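Local coordinates for protein geranyltranstransferase (PDB 2H8O) that probably catalyses the transfer of a geranyl group to isopentenyl diphosphate, making farnesyl diphosphate as a polyprenyl synthetase of the all-helical isoprenoid synthase fold, at residues Gly233-Gly238 with Ala242-Leu247; Val182-Arg187 with Leu226-Glu231. All blocks are in the same frame, centred on the assembly; numbering follows the deposited sequence.

Followed from the N terminus, the chain first enters contact 2 on helix 175-189, runs through helix 194-206 and returns on helix 211-237, so that residues 182-187 meet 226-231 across a loop of 38 residues, most of them helical. Only then does contact 1 begin: 233-238 ends helix 211-237, and after three intervening residues 242-247 lies in the first turns of helix 241-267. The two loops therefore follow in series, neither nested nor crossed, and helix 211-237 is the element common to both. Their centres lie about 11 Å apart. A salt bridge from Glu231 OE2 to Arg244 NE, 2.7 Å, ties helix 211-237 to helix 241-267; contact 2 adds helix 175-189.

Contact 1 of 2, residues Gly233-Gly238 with Ala242-Leu247; sequences GAIIAG and AERQRL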
loop_
_atom_site.group_PDB
_atom_site.type_symbol
_atom_site.label_atom_id
_atom_site.label_comp_id
_atom_site.label_asym_id
_atom_site.label_seq_id
_atom_site.Cartn_x
_atom_site.Cartn_y
_atom_site.Cartn_z
ATOM N N GLY A 233 -6.170 16.918 8.275
ATOM C CA GLY A 233 -6.675 17.496 9.511
ATOM C C GLY A 233 -8.153 17.827 9.420
ATOM O O GLY A 233 -8.927 17.574 10.358
ATOM N N ALA A 234 -8.549 18.407 8.284
ATOM C CA ALA A 234 -9.950 18.707 8.001
ATOM C C ALA A 234 -10.792 17.433 7.899
ATOM O O ALA A 234 -11.899 17.373 8.436
ATOM C CB ALA A 234 -10.069 19.530 6.725
ATOM N N ILE A 235 -10.270 16.398 7.243
ATOM C CA ILE A 235 -10.998 15.129 7.160
ATOM C C ILE A 235 -11.197 14.515 8.561
ATOM O O ILE A 235 -12.297 14.080 8.933
ATOM C CB ILE A 235 -10.272 14.125 6.244
ATOM C CG1 ILE A 235 -10.237 14.665 4.822
ATOM C CG2 ILE A 235 -10.971 12.774 6.291
ATOM C CD1 ILE A 235 -9.443 13.792 3.898
ATOM N N ILE A 236 -10.132 14.504 9.347
ATOM C CA ILE A 236 -10.163 13.962 10.704
ATOM C C ILE A 236 -11.125 14.775 11.592
ATOM O O ILE A 236 -11.831 14.214 12.408
ATOM C CB ILE A 236 -8.752 13.986 11.305
ATOM C CG1 ILE A 236 -7.849 12.946 10.600
ATOM C CG2 ILE A 236 -8.800 13.765 12.836
ATOM C CD1 ILE A 236 -6.332 13.151 10.842
ATOM N N ALA A 237 -11.112 16.092 11.436
ATOM C CA ALA A 237 -11.928 16.984 12.283
ATOM C C ALA A 237 -13.402 16.968 11.875
ATOM O O ALA A 237 -14.256 17.491 12.612
ATOM C CB ALA A 237 -11.383 18.395 12.246
ATOM N N GLY A 238 -13.714 16.385 10.723
ATOM C CA GLY A 238 -15.080 16.353 10.201
ATOM C C GLY A 238 -15.526 17.716 9.702
ATOM O O GLY A 238 -16.696 18.088 9.838
ATOM N N ALA A 242 -15.787 23.515 2.519
ATOM C CA ALA A 242 -15.048 24.764 2.396
ATOM C C ALA A 242 -13.752 24.742 3.179
ATOM O O ALA A 242 -12.720 25.174 2.688
ATOM C CB ALA A 242 -15.908 25.932 2.873
ATOM N N GLU A 243 -13.837 24.248 4.402
ATOM C CA GLU A 243 -12.699 24.205 5.308
ATOM C C GLU A 243 -11.692 23.138 4.866
ATOM O O GLU A 243 -10.475 23.345 4.930
ATOM C CB GLU A 243 -13.201 23.915 6.706
ATOM C CG GLU A 243 -12.147 23.858 7.738
ATOM C CD GLU A 243 -12.721 24.057 9.119
ATOM O OE1 GLU A 243 -13.222 23.058 9.687
ATOM O OE2 GLU A 243 -12.671 25.202 9.643
ATOM N N ARG A 244 -12.201 21.995 4.426
ATOM C CA ARG A 244 -11.337 20.973 3.834
ATOM C C ARG A 244 -10.578 21.543 2.624
ATOM O O ARG A 244 -9.375 21.362 2.511
ATOM C CB ARG A 244 -12.148 19.742 3.460
ATOM C CG ARG A 244 -11.327 18.659 2.818
ATOM C CD ARG A 244 -12.090 17.378 2.701
ATOM N NE ARG A 244 -11.373 16.436 1.839
ATOM C CZ ARG A 244 -11.807 15.218 1.541
ATOM N NH1 ARG A 244 -12.941 14.746 2.056
ATOM N NH2 ARG A 244 -11.089 14.459 0.714
ATOM N N GLN A 245 -11.274 22.245 1.726
ATOM C CA GLN A 245 -10.602 22.899 0.599
ATOM C C GLN A 245 -9.558 23.905 1.052
ATOM O O GLN A 245 -8.499 23.990 0.453
ATOM C CB GLN A 245 -11.595 23.598 -0.369
ATOM C CG GLN A 245 -12.323 22.664 -1.271
ATOM C CD GLN A 245 -11.388 21.723 -1.980
ATOM O OE1 GLN A 245 -10.451 22.154 -2.634
ATOM N NE2 GLN A 245 -11.582 20.416 -1.773
ATOM N N ARG A 246 -9.878 24.693 2.075
ATOM C CA ARG A 246 -8.957 25.694 2.612
ATOM C C ARG A 246 -7.653 25.013 3.062
ATOM O O ARG A 246 -6.547 25.462 2.716
ATOM C CB ARG A 246 -9.598 26.440 3.782
ATOM C CG ARG A 246 -8.721 27.522 4.399
ATOM C CD ARG A 246 -9.505 28.427 5.366
ATOM N NE ARG A 246 -10.607 29.097 4.645
ATOM C CZ ARG A 246 -10.507 30.224 3.926
ATOM N NH1 ARG A 246 -9.370 30.912 3.843
ATOM N NH2 ARG A 246 -11.578 30.698 3.296
ATOM N N LEU A 247 -7.783 23.941 3.834
ATOM C CA LEU A 247 -6.579 23.248 4.329
ATOM C C LEU A 247 -5.803 22.556 3.209
ATOM O O LEU A 247 -4.572 22.566 3.222
ATOM C CB LEU A 247 -6.899 22.304 5.497
ATOM C CG LEU A 247 -6.779 22.938 6.891
ATOM C CD1 LEU A 247 -5.324 23.256 7.225
ATOM C CD2 LEU A 247 -7.629 24.200 7.030
#
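Ala234 packs its methyl group straight against the backbone of Arg244, and a close helical hairpin results. The CB of Ala234 lies 3.5 Å from the CA of Arg244, and the two CA atoms are only 4.9 Å apart, an approach that so small a side chain permits. Next to this tight point, Arg244 runs extended from CG to NE, with CG anti to the backbone N (chi1 179°), and carries its guanidinium across the Ile235 side chain. There CD1 of Ile235 sits over the centre of one guanidinium face, 3.6 Å from Arg244 CZ. An apolar methyl thus covers the flat of the group, while NE belongs to the salt bridge with Glu231.

The other flank is looser: Leu247 CB stays 4.4 Å from Ala234 CB, and the partly exposed Glu243 bonds through OE1 to Ser239 in the turn and through OE2 to Tyr316. Gly238, exposed and with positive phi, ends helix 211-237 in a Schellman motif, from which the chain reverses to a course 153° from the first. Around this corner Ile235 rests on helix 175-189, Leu247 touches Ser96 of helix 88-99, and Ile236 packs between helices 88-99 and 104-125.

Contact 2 of 2, residues Val182-Arg187 with Leu226-Glu231; sequences VISLAR and LRFACE
The Phe228 ring carries Leu185 on one face and Ser184 at its edge. CD1 of Leu185 stands over the ring in a CH-pi contact, 3.9 Å from the centroid and 9° off the normal, so the methyl carbon sits almost directly above the ring centre. Ser184 CB lies in the ring plane, and OG comes within 3.2 Å of Phe228 CD1. This is antiparallel helix packing inside the all-alpha isoprenoid synthase fold, the short axes running at 165° and 9.9 Å apart.

A chi1 of 168° sets the Phe228 ring opposite its own backbone nitrogen and out toward helix 175-189, where CE1 meets Leu185 CB at 3.7 Å. Leu114 of helix 104-125 touches both Leu185 and Phe228, and Ile166 of helix 148-167 adds to the packing round the leucine.

Beside this apolar centre runs a buried polar seam. Glu231 OE1 forms a salt bridge with Arg248, its other oxygen being taken by Arg244, a pairing that would favour the carboxylate form. The dimer interface borders the contact: Arg187 forms a salt bridge with Asp164 of the second subunit.

No direct hydrogen bond links the two segments; water does so instead. One water bonds to Ser184 OG at 3.0 Å and donates to Phe228 O. A second is also hydrogen-bonded to that hydroxyl, donates to Ser184 O at 2.7 Å, and accepts from Arg227 NH2 at 3.0 Å.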
loop_
_atom_site.group_PDB
_atom_site.type_symbol
_atom_site.label_atom_id
_atom_site.label_comp_id
_atom_site.label_asym_id
_atom_site.label_seq_id
_atom_site.Cartn_x
_atom_site.Cartn_y
_atom_site.Cartn_z
ATOM N N VAL A 182 -8.182 6.974 3.491
ATOM C CA VAL A 182 -7.566 5.917 2.689
ATOM C C VAL A 182 -7.560 6.348 1.209
ATOM O O VAL A 182 -6.532 6.246 0.515
ATOM C CB VAL A 182 -8.263 4.565 2.874
ATOM C CG1 VAL A 182 -7.759 3.530 1.819
ATOM C CG2 VAL A 182 -8.045 4.006 4.320
ATOM N N ILE A 183 -8.691 6.855 0.743
ATOM C CA ILE A 183 -8.789 7.360 -0.642
ATOM C C ILE A 183 -7.791 8.494 -0.847
ATOM O O ILE A 183 -7.006 8.485 -1.787
ATOM C CB ILE A 183 -10.228 7.830 -1.005
ATOM C CG1 ILE A 183 -11.249 6.690 -0.878
ATOM C CG2 ILE A 183 -10.265 8.457 -2.412
ATOM C CD1 ILE A 183 -12.681 7.216 -0.766
ATOM N N SER A 184 -7.806 9.479 0.046
ATOM C CA SER A 184 -6.959 10.656 -0.112
ATOM C C SER A 184 -5.473 10.274 -0.119
ATOM O O SER A 184 -4.682 10.787 -0.932
ATOM C CB SER A 184 -7.252 11.639 1.024
ATOM O OG SER A 184 -6.546 12.846 0.880
ATOM N N LEU A 185 -5.093 9.374 0.786
ATOM C CA LEU A 185 -3.691 8.965 0.874
ATOM C C LEU A 185 -3.253 8.147 -0.356
ATOM O O LEU A 185 -2.209 8.394 -0.947
ATOM C CB LEU A 185 -3.403 8.189 2.155
ATOM C CG LEU A 185 -1.923 7.860 2.366
ATOM C CD1 LEU A 185 -1.027 9.116 2.255
ATOM C CD2 LEU A 185 -1.725 7.134 3.704
ATOM N N ALA A 186 -4.112 7.234 -0.788
ATOM C CA ALA A 186 -3.829 6.402 -1.949
ATOM C C ALA A 186 -3.699 7.247 -3.216
ATOM O O ALA A 186 -2.796 6.992 -4.034
ATOM C CB ALA A 186 -4.913 5.329 -2.110
ATOM N N ARG A 187 -4.572 8.252 -3.356
ATOM C CA ARG A 187 -4.515 9.131 -4.523
ATOM C C ARG A 187 -3.266 9.980 -4.472
ATOM O O ARG A 187 -2.604 10.154 -5.488
ATOM C CB ARG A 187 -5.764 10.013 -4.641
ATOM C CG ARG A 187 -7.036 9.202 -4.807
ATOM C CD ARG A 187 -7.496 8.983 -6.228
ATOM N NE ARG A 187 -8.625 8.052 -6.168
ATOM C CZ ARG A 187 -9.906 8.385 -6.102
ATOM N NH1 ARG A 187 -10.290 9.648 -6.183
ATOM N NH2 ARG A 187 -10.820 7.420 -6.008
ATOM N N LEU A 226 2.391 16.486 1.170
ATOM C CA LEU A 226 2.269 17.705 2.014
ATOM C C LEU A 226 0.846 18.282 1.948
ATOM O O LEU A 226 0.284 18.696 2.961
ATOM C CB LEU A 226 3.363 18.720 1.664
ATOM C CG LEU A 226 4.794 18.250 1.974
ATOM C CD1 LEU A 226 5.819 19.109 1.206
ATOM C CD2 LEU A 226 5.068 18.240 3.495
ATOM N N ARG A 227 0.254 18.273 0.760
ATOM C CA ARG A 227 -1.158 18.573 0.567
ATOM C C ARG A 227 -2.043 17.666 1.430
ATOM O O ARG A 227 -2.896 18.132 2.193
ATOM C CB ARG A 227 -1.503 18.433 -0.931
ATOM C CG ARG A 227 -2.958 18.664 -1.275
ATOM C CD ARG A 227 -3.258 18.168 -2.701
ATOM N NE ARG A 227 -3.382 16.709 -2.740
ATOM C CZ ARG A 227 -3.067 15.923 -3.766
ATOM N NH1 ARG A 227 -2.525 16.417 -4.874
ATOM N NH2 ARG A 227 -3.252 14.612 -3.654
ATOM N N PHE A 228 -1.816 16.363 1.306
ATOM C CA PHE A 228 -2.548 15.384 2.077
ATOM C C PHE A 228 -2.389 15.662 3.585
ATOM O O PHE A 228 -3.362 15.579 4.337
ATOM C CB PHE A 228 -2.076 13.961 1.765
ATOM C CG PHE A 228 -2.601 12.948 2.742
ATOM C CD1 PHE A 228 -3.848 12.361 2.568
ATOM C CD2 PHE A 228 -1.873 12.625 3.871
ATOM C CE1 PHE A 228 -4.345 11.472 3.507
ATOM C CE2 PHE A 228 -2.368 11.735 4.822
ATOM C CZ PHE A 228 -3.599 11.160 4.645
ATOM N N ALA A 229 -1.174 15.956 4.041
ATOM C CA ALA A 229 -0.941 16.133 5.482
ATOM C C ALA A 229 -1.859 17.195 6.077
ATOM O O ALA A 229 -2.399 17.044 7.159
ATOM C CB ALA A 229 0.506 16.512 5.735
ATOM N N CYS A 230 -2.029 18.275 5.340
ATOM C CA CYS A 230 -2.845 19.401 5.790
ATOM C C CYS A 230 -4.322 19.135 5.611
ATOM O O CYS A 230 -5.114 19.402 6.494
ATOM C CB CYS A 230 -2.444 20.643 5.034
ATOM S SG CYS A 230 -0.747 21.177 5.448
ATOM N N GLU A 231 -4.688 18.603 4.450
ATOM C CA GLU A 231 -6.087 18.270 4.183
ATOM C C GLU A 231 -6.617 17.219 5.156
ATOM O O GLU A 231 -7.784 17.251 5.548
ATOM C CB GLU A 231 -6.288 17.848 2.712
ATOM C CG GLU A 231 -7.760 17.656 2.314
ATOM C CD GLU A 231 -7.958 17.259 0.872
ATOM O OE1 GLU A 231 -6.962 17.142 0.145
ATOM O OE2 GLU A 231 -9.127 17.099 0.457
HETATM O O HOH W 1 -5.124 13.255 -1.793
HETATM O O HOH W 2 -6.145 14.427 3.382
#